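Local coordinates for protein particle-associated glycoside hydrolase (Acinetobacter phage Fri1, PDB 6C72) that probably depolymerises the capsular polysaccharide of Acinetobacter baumannii as the trimeric tailspike of the phage, so that the virus can enter its host, at residues T432-G445 / T452-I464. Residues are numbered along the deposited sequence; the frame is centred on the assembly and turned at random.
Sequences TFENNIVATQASFG and TATVIQPVDRRTI
R461 NH1 is gripped by two backbone carbonyls of the short turn around 438-441: A442 O at 2.7 Å, in its carbonyl plane, and A439 O at 2.9 Å, met from above its plane. An extended side chain, straight from CG to NE, carries the guanidinium across this turn. T440 O lies over one guanidinium face, 3.2 Å from CZ, without a good hydrogen-bond angle, and V459 CG1 is offset over the opposite face. A water bridges R461 NH2 and A439 O. The F444 ring stands nearly perpendicular to the guanidinium, its CE1 edge beside NH1. Over one face of that ring, I456 CG2 sits almost on the normal, 3.6 Å from the centroid, a CH-pi contact. CG1 of I456, beside its own backbone N (chi1 -54°), branches instead to F433 CD2, while CD1 reaches A439 CB. F444 and V459 form a single antiparallel hydrogen-bonded pair, F444 N to V459 O 3.0 Å and V459 N to F444 O 2.9 Å. Next to it, S443 OG accepts from R461 N at 2.8 Å and also bonds G419 O. R462 grips the D460 carboxylate side-on, with NE 2.7 Å from OD1, and R462 N closes an Asx turn on that same oxygen; D460 OD2 also bonds Y468 OH of the second subunit. After strand 448-450, at the end of the parallel beta-helix, the chain runs across the 438-444 region. One arginine answers carbonyls of this turn, whose oxygens would probably favour its positive charge, and I456 covers one face of F444.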
loop_
_atom_site.group_PDB
_atom_site.type_symbol
_atom_site.label_atom_id
_atom_site.label_comp_id
_atom_site.label_asym_id
_atom_site.label_seq_id
_atom_site.Cartn_x
_atom_site.Cartn_y
_atom_site.Cartn_z
ATOM N N THR A 432 -3.930 28.911 7.667
ATOM C CA THR A 432 -4.075 30.056 6.779
ATOM C C THR A 432 -3.291 29.832 5.490
ATOM O O THR A 432 -2.127 29.410 5.520
ATOM C CB THR A 432 -3.614 31.348 7.450
ATOM O OG1 THR A 432 -3.616 32.405 6.480
ATOM C CG2 THR A 432 -2.207 31.190 8.030
ATOM N N PHE A 433 -3.940 30.110 4.359
ATOM C CA PHE A 433 -3.297 30.147 3.053
ATOM C C PHE A 433 -3.148 31.584 2.555
ATOM O O PHE A 433 -2.910 31.798 1.364
ATOM C CB PHE A 433 -4.086 29.317 2.034
ATOM C CG PHE A 433 -3.907 27.817 2.171
ATOM C CD1 PHE A 433 -2.904 27.146 1.462
ATOM C CD2 PHE A 433 -4.762 27.068 2.985
ATOM C CE1 PHE A 433 -2.749 25.765 1.576
ATOM C CE2 PHE A 433 -4.614 25.691 3.097
ATOM C CZ PHE A 433 -3.597 25.036 2.396
ATOM N N GLU A 434 -3.314 32.573 3.440
ATOM C CA GLU A 434 -3.147 33.972 3.055
ATOM C C GLU A 434 -1.733 34.225 2.540
ATOM O O GLU A 434 -0.744 33.901 3.206
ATOM C CB GLU A 434 -3.450 34.896 4.240
ATOM C CG GLU A 434 -3.357 36.396 3.902
ATOM C CD GLU A 434 -3.622 37.338 5.090
ATOM O OE1 GLU A 434 -3.681 36.860 6.248
ATOM O OE2 GLU A 434 -3.766 38.567 4.864
ATOM N N ASN A 435 -1.648 34.802 1.338
ATOM C CA ASN A 435 -0.396 35.120 0.654
ATOM C C ASN A 435 0.427 33.879 0.327
ATOM O O ASN A 435 1.623 33.981 0.037
ATOM C CB ASN A 435 0.460 36.098 1.468
ATOM C CG ASN A 435 -0.304 37.321 1.897
ATOM O OD1 ASN A 435 -0.219 37.748 3.050
ATOM N ND2 ASN A 435 -1.080 37.883 0.982
ATOM N N ASN A 436 -0.175 32.698 0.370
ATOM C CA ASN A 436 0.526 31.463 0.048
ATOM C C ASN A 436 0.188 31.064 -1.380
ATOM O O ASN A 436 -0.929 30.615 -1.657
ATOM C CB ASN A 436 0.160 30.341 1.011
ATOM C CG ASN A 436 1.075 29.136 0.849
ATOM O OD1 ASN A 436 1.686 28.963 -0.204
ATOM N ND2 ASN A 436 1.180 28.305 1.883
ATOM N N ILE A 437 1.187 31.140 -2.263
ATOM C CA ILE A 437 0.984 30.856 -3.674
ATOM C C ILE A 437 0.545 29.416 -3.909
ATOM O O ILE A 437 -0.077 29.123 -4.939
ATOM C CB ILE A 437 2.280 31.183 -4.447
ATOM C CG1 ILE A 437 2.031 31.176 -5.960
ATOM C CG2 ILE A 437 3.426 30.232 -4.017
ATOM C CD1 ILE A 437 3.186 31.696 -6.761
ATOM N N VAL A 438 0.824 28.510 -2.967
ATOM C CA VAL A 438 0.378 27.125 -3.110
ATOM C C VAL A 438 -1.133 27.075 -3.310
ATOM O O VAL A 438 -1.647 26.223 -4.053
ATOM C CB VAL A 438 0.807 26.289 -1.880
ATOM C CG1 VAL A 438 0.119 24.915 -1.861
ATOM C CG2 VAL A 438 2.320 26.129 -1.823
ATOM N N ALA A 439 -1.866 27.996 -2.683
ATOM C CA ALA A 439 -3.315 27.990 -2.817
ATOM C C ALA A 439 -3.773 28.275 -4.242
ATOM O O ALA A 439 -4.882 27.875 -4.606
ATOM C CB ALA A 439 -3.941 29.002 -1.851
ATOM N N THR A 440 -2.947 28.917 -5.067
ATOM C CA THR A 440 -3.307 29.160 -6.459
ATOM C C THR A 440 -2.710 28.132 -7.408
ATOM O O THR A 440 -2.991 28.180 -8.605
ATOM C CB THR A 440 -2.879 30.574 -6.909
ATOM O OG1 THR A 440 -1.458 30.623 -7.089
ATOM C CG2 THR A 440 -3.288 31.629 -5.893
ATOM N N GLN A 441 -1.899 27.209 -6.904
ATOM C CA GLN A 441 -1.192 26.241 -7.725
ATOM C C GLN A 441 -1.746 24.836 -7.600
ATOM O O GLN A 441 -1.920 24.153 -8.607
ATOM C CB GLN A 441 0.288 26.209 -7.347
ATOM C CG GLN A 441 1.040 27.484 -7.603
ATOM C CD GLN A 441 2.449 27.392 -7.063
ATOM O OE1 GLN A 441 2.702 26.696 -6.074
ATOM N NE2 GLN A 441 3.378 28.082 -7.711
ATOM N N ALA A 442 -1.991 24.375 -6.376
ATOM C CA ALA A 442 -2.346 22.986 -6.161
ATOM C C ALA A 442 -3.784 22.710 -6.590
ATOM O O ALA A 442 -4.611 23.613 -6.728
ATOM C CB ALA A 442 -2.173 22.610 -4.688
ATOM N N SER A 443 -4.072 21.427 -6.791
ATOM C CA SER A 443 -5.439 20.973 -6.920
ATOM C C SER A 443 -5.992 20.713 -5.528
ATOM O O SER A 443 -5.330 20.079 -4.699
ATOM C CB SER A 443 -5.528 19.715 -7.779
ATOM O OG SER A 443 -5.352 20.042 -9.144
ATOM N N PHE A 444 -7.197 21.220 -5.277
ATOM C CA PHE A 444 -7.900 21.040 -4.015
ATOM C C PHE A 444 -9.183 20.264 -4.283
ATOM O O PHE A 444 -9.994 20.672 -5.122
ATOM C CB PHE A 444 -8.258 22.391 -3.387
ATOM C CG PHE A 444 -7.081 23.156 -2.856
ATOM C CD1 PHE A 444 -6.313 23.945 -3.705
ATOM C CD2 PHE A 444 -6.769 23.121 -1.505
ATOM C CE1 PHE A 444 -5.221 24.660 -3.208
ATOM C CE2 PHE A 444 -5.685 23.831 -1.003
ATOM C CZ PHE A 444 -4.910 24.601 -1.848
ATOM N N GLY A 445 -9.365 19.161 -3.573
ATOM C CA GLY A 445 -10.645 18.483 -3.499
ATOM C C GLY A 445 -11.444 18.949 -2.300
ATOM O O GLY A 445 -11.323 20.090 -1.843
ATOM N N THR A 452 -10.246 29.248 12.452
ATOM C CA THR A 452 -10.075 30.389 11.567
ATOM C C THR A 452 -9.384 30.031 10.247
ATOM O O THR A 452 -8.749 30.903 9.645
ATOM C CB THR A 452 -9.288 31.479 12.284
ATOM O OG1 THR A 452 -7.987 30.974 12.613
ATOM C CG2 THR A 452 -10.010 31.869 13.568
ATOM N N ALA A 453 -9.467 28.773 9.804
ATOM C CA ALA A 453 -8.762 28.355 8.595
ATOM C C ALA A 453 -9.302 29.056 7.349
ATOM O O ALA A 453 -10.509 29.273 7.208
ATOM C CB ALA A 453 -8.862 26.840 8.413
ATOM N N THR A 454 -8.398 29.380 6.425
ATOM C CA THR A 454 -8.760 29.962 5.135
ATOM C C THR A 454 -9.457 28.911 4.285
ATOM O O THR A 454 -8.842 27.914 3.891
ATOM C CB THR A 454 -7.518 30.489 4.421
ATOM O OG1 THR A 454 -6.946 31.564 5.177
ATOM C CG2 THR A 454 -7.874 30.971 3.015
ATOM N N VAL A 455 -10.740 29.126 4.004
ATOM C CA VAL A 455 -11.510 28.158 3.231
ATOM C C VAL A 455 -11.093 28.255 1.772
ATOM O O VAL A 455 -11.169 29.325 1.159
ATOM C CB VAL A 455 -13.020 28.386 3.400
ATOM C CG1 VAL A 455 -13.791 27.382 2.575
ATOM C CG2 VAL A 455 -13.415 28.261 4.867
ATOM N N ILE A 456 -10.606 27.148 1.224
ATOM C CA ILE A 456 -10.248 27.046 -0.184
ATOM C C ILE A 456 -11.331 26.225 -0.870
ATOM O O ILE A 456 -11.566 25.064 -0.505
ATOM C CB ILE A 456 -8.861 26.410 -0.379
ATOM C CG1 ILE A 456 -7.814 27.162 0.437
ATOM C CG2 ILE A 456 -8.458 26.449 -1.851
ATOM C CD1 ILE A 456 -7.582 28.566 -0.072
ATOM N N GLN A 457 -12.006 26.833 -1.842
ATOM C CA GLN A 457 -12.978 26.098 -2.626
ATOM C C GLN A 457 -12.257 25.016 -3.423
ATOM O O GLN A 457 -11.116 25.210 -3.853
ATOM C CB GLN A 457 -13.725 27.036 -3.575
ATOM C CG GLN A 457 -14.531 28.096 -2.866
ATOM C CD GLN A 457 -15.574 27.480 -1.963
ATOM O OE1 GLN A 457 -16.185 26.465 -2.334
ATOM N NE2 GLN A 457 -15.737 28.031 -0.740
ATOM N N PRO A 458 -12.889 23.860 -3.615
ATOM C CA PRO A 458 -12.284 22.834 -4.473
ATOM C C PRO A 458 -12.060 23.383 -5.871
ATOM O O PRO A 458 -12.893 24.113 -6.410
ATOM C CB PRO A 458 -13.317 21.704 -4.463
ATOM C CG PRO A 458 -14.121 21.940 -3.182
ATOM C CD PRO A 458 -14.171 23.426 -3.030
ATOM N N VAL A 459 -10.913 23.044 -6.454
ATOM C CA VAL A 459 -10.539 23.536 -7.775
ATOM C C VAL A 459 -9.576 22.536 -8.396
ATOM O O VAL A 459 -8.624 22.088 -7.744
ATOM C CB VAL A 459 -9.930 24.953 -7.701
ATOM C CG1 VAL A 459 -8.781 25.016 -6.687
ATOM C CG2 VAL A 459 -9.463 25.418 -9.065
ATOM N N ASP A 460 -9.832 22.171 -9.653
ATOM C CA ASP A 460 -9.016 21.199 -10.371
ATOM C C ASP A 460 -7.983 21.928 -11.226
ATOM O O ASP A 460 -8.336 22.788 -12.043
ATOM C CB ASP A 460 -9.884 20.291 -11.236
ATOM C CG ASP A 460 -9.109 19.105 -11.816
ATOM O OD1 ASP A 460 -7.971 18.828 -11.342
ATOM O OD2 ASP A 460 -9.649 18.467 -12.760
ATOM N N ARG A 461 -6.704 21.596 -11.017
ATOM C CA ARG A 461 -5.597 22.148 -11.793
ATOM C C ARG A 461 -4.689 21.037 -12.322
ATOM O O ARG A 461 -3.530 21.291 -12.688
ATOM C CB ARG A 461 -4.806 23.156 -10.946
ATOM C CG ARG A 461 -5.683 24.266 -10.325
ATOM C CD ARG A 461 -4.871 25.374 -9.676
ATOM N NE ARG A 461 -5.694 26.511 -9.264
ATOM C CZ ARG A 461 -5.876 26.890 -7.996
ATOM N NH1 ARG A 461 -5.290 26.222 -7.011
ATOM N NH2 ARG A 461 -6.638 27.941 -7.706
ATOM N N ARG A 462 -5.184 19.805 -12.355
ATOM C CA ARG A 462 -4.359 18.691 -12.784
ATOM C C ARG A 462 -4.159 18.713 -14.297
ATOM O O ARG A 462 -5.031 19.135 -15.063
ATOM C CB ARG A 462 -4.991 17.367 -12.356
ATOM C CG ARG A 462 -5.000 17.129 -10.842
ATOM C CD ARG A 462 -5.911 15.950 -10.503
ATOM N NE ARG A 462 -7.275 16.261 -10.916
ATOM C CZ ARG A 462 -8.182 15.351 -11.254
ATOM N NH1 ARG A 462 -7.867 14.056 -11.233
ATOM N NH2 ARG A 462 -9.399 15.744 -11.629
ATOM N N THR A 463 -3.001 18.212 -14.722
ATOM C CA THR A 463 -2.667 18.201 -16.141
ATOM C C THR A 463 -3.571 17.253 -16.923
ATOM O O THR A 463 -3.942 17.545 -18.063
ATOM C CB THR A 463 -1.191 17.826 -16.322
ATOM O OG1 THR A 463 -0.365 18.786 -15.650
ATOM C CG2 THR A 463 -0.816 17.803 -17.787
ATOM N N ILE A 464 -3.935 16.115 -16.331
ATOM C CA ILE A 464 -4.719 15.114 -17.047
ATOM C C ILE A 464 -6.051 15.698 -17.510
ATOM O O ILE A 464 -6.602 15.278 -18.532
ATOM C CB ILE A 464 -4.917 13.865 -16.162
ATOM C CG1 ILE A 464 -5.617 12.757 -16.931
ATOM C CG2 ILE A 464 -5.725 14.179 -14.911
ATOM C CD1 ILE A 464 -4.776 12.196 -18.008
HETATM O O HOH W 1 -7.601 28.190 -5.027
HETATM O O HOH W 2 -10.765 22.338 -0.496
#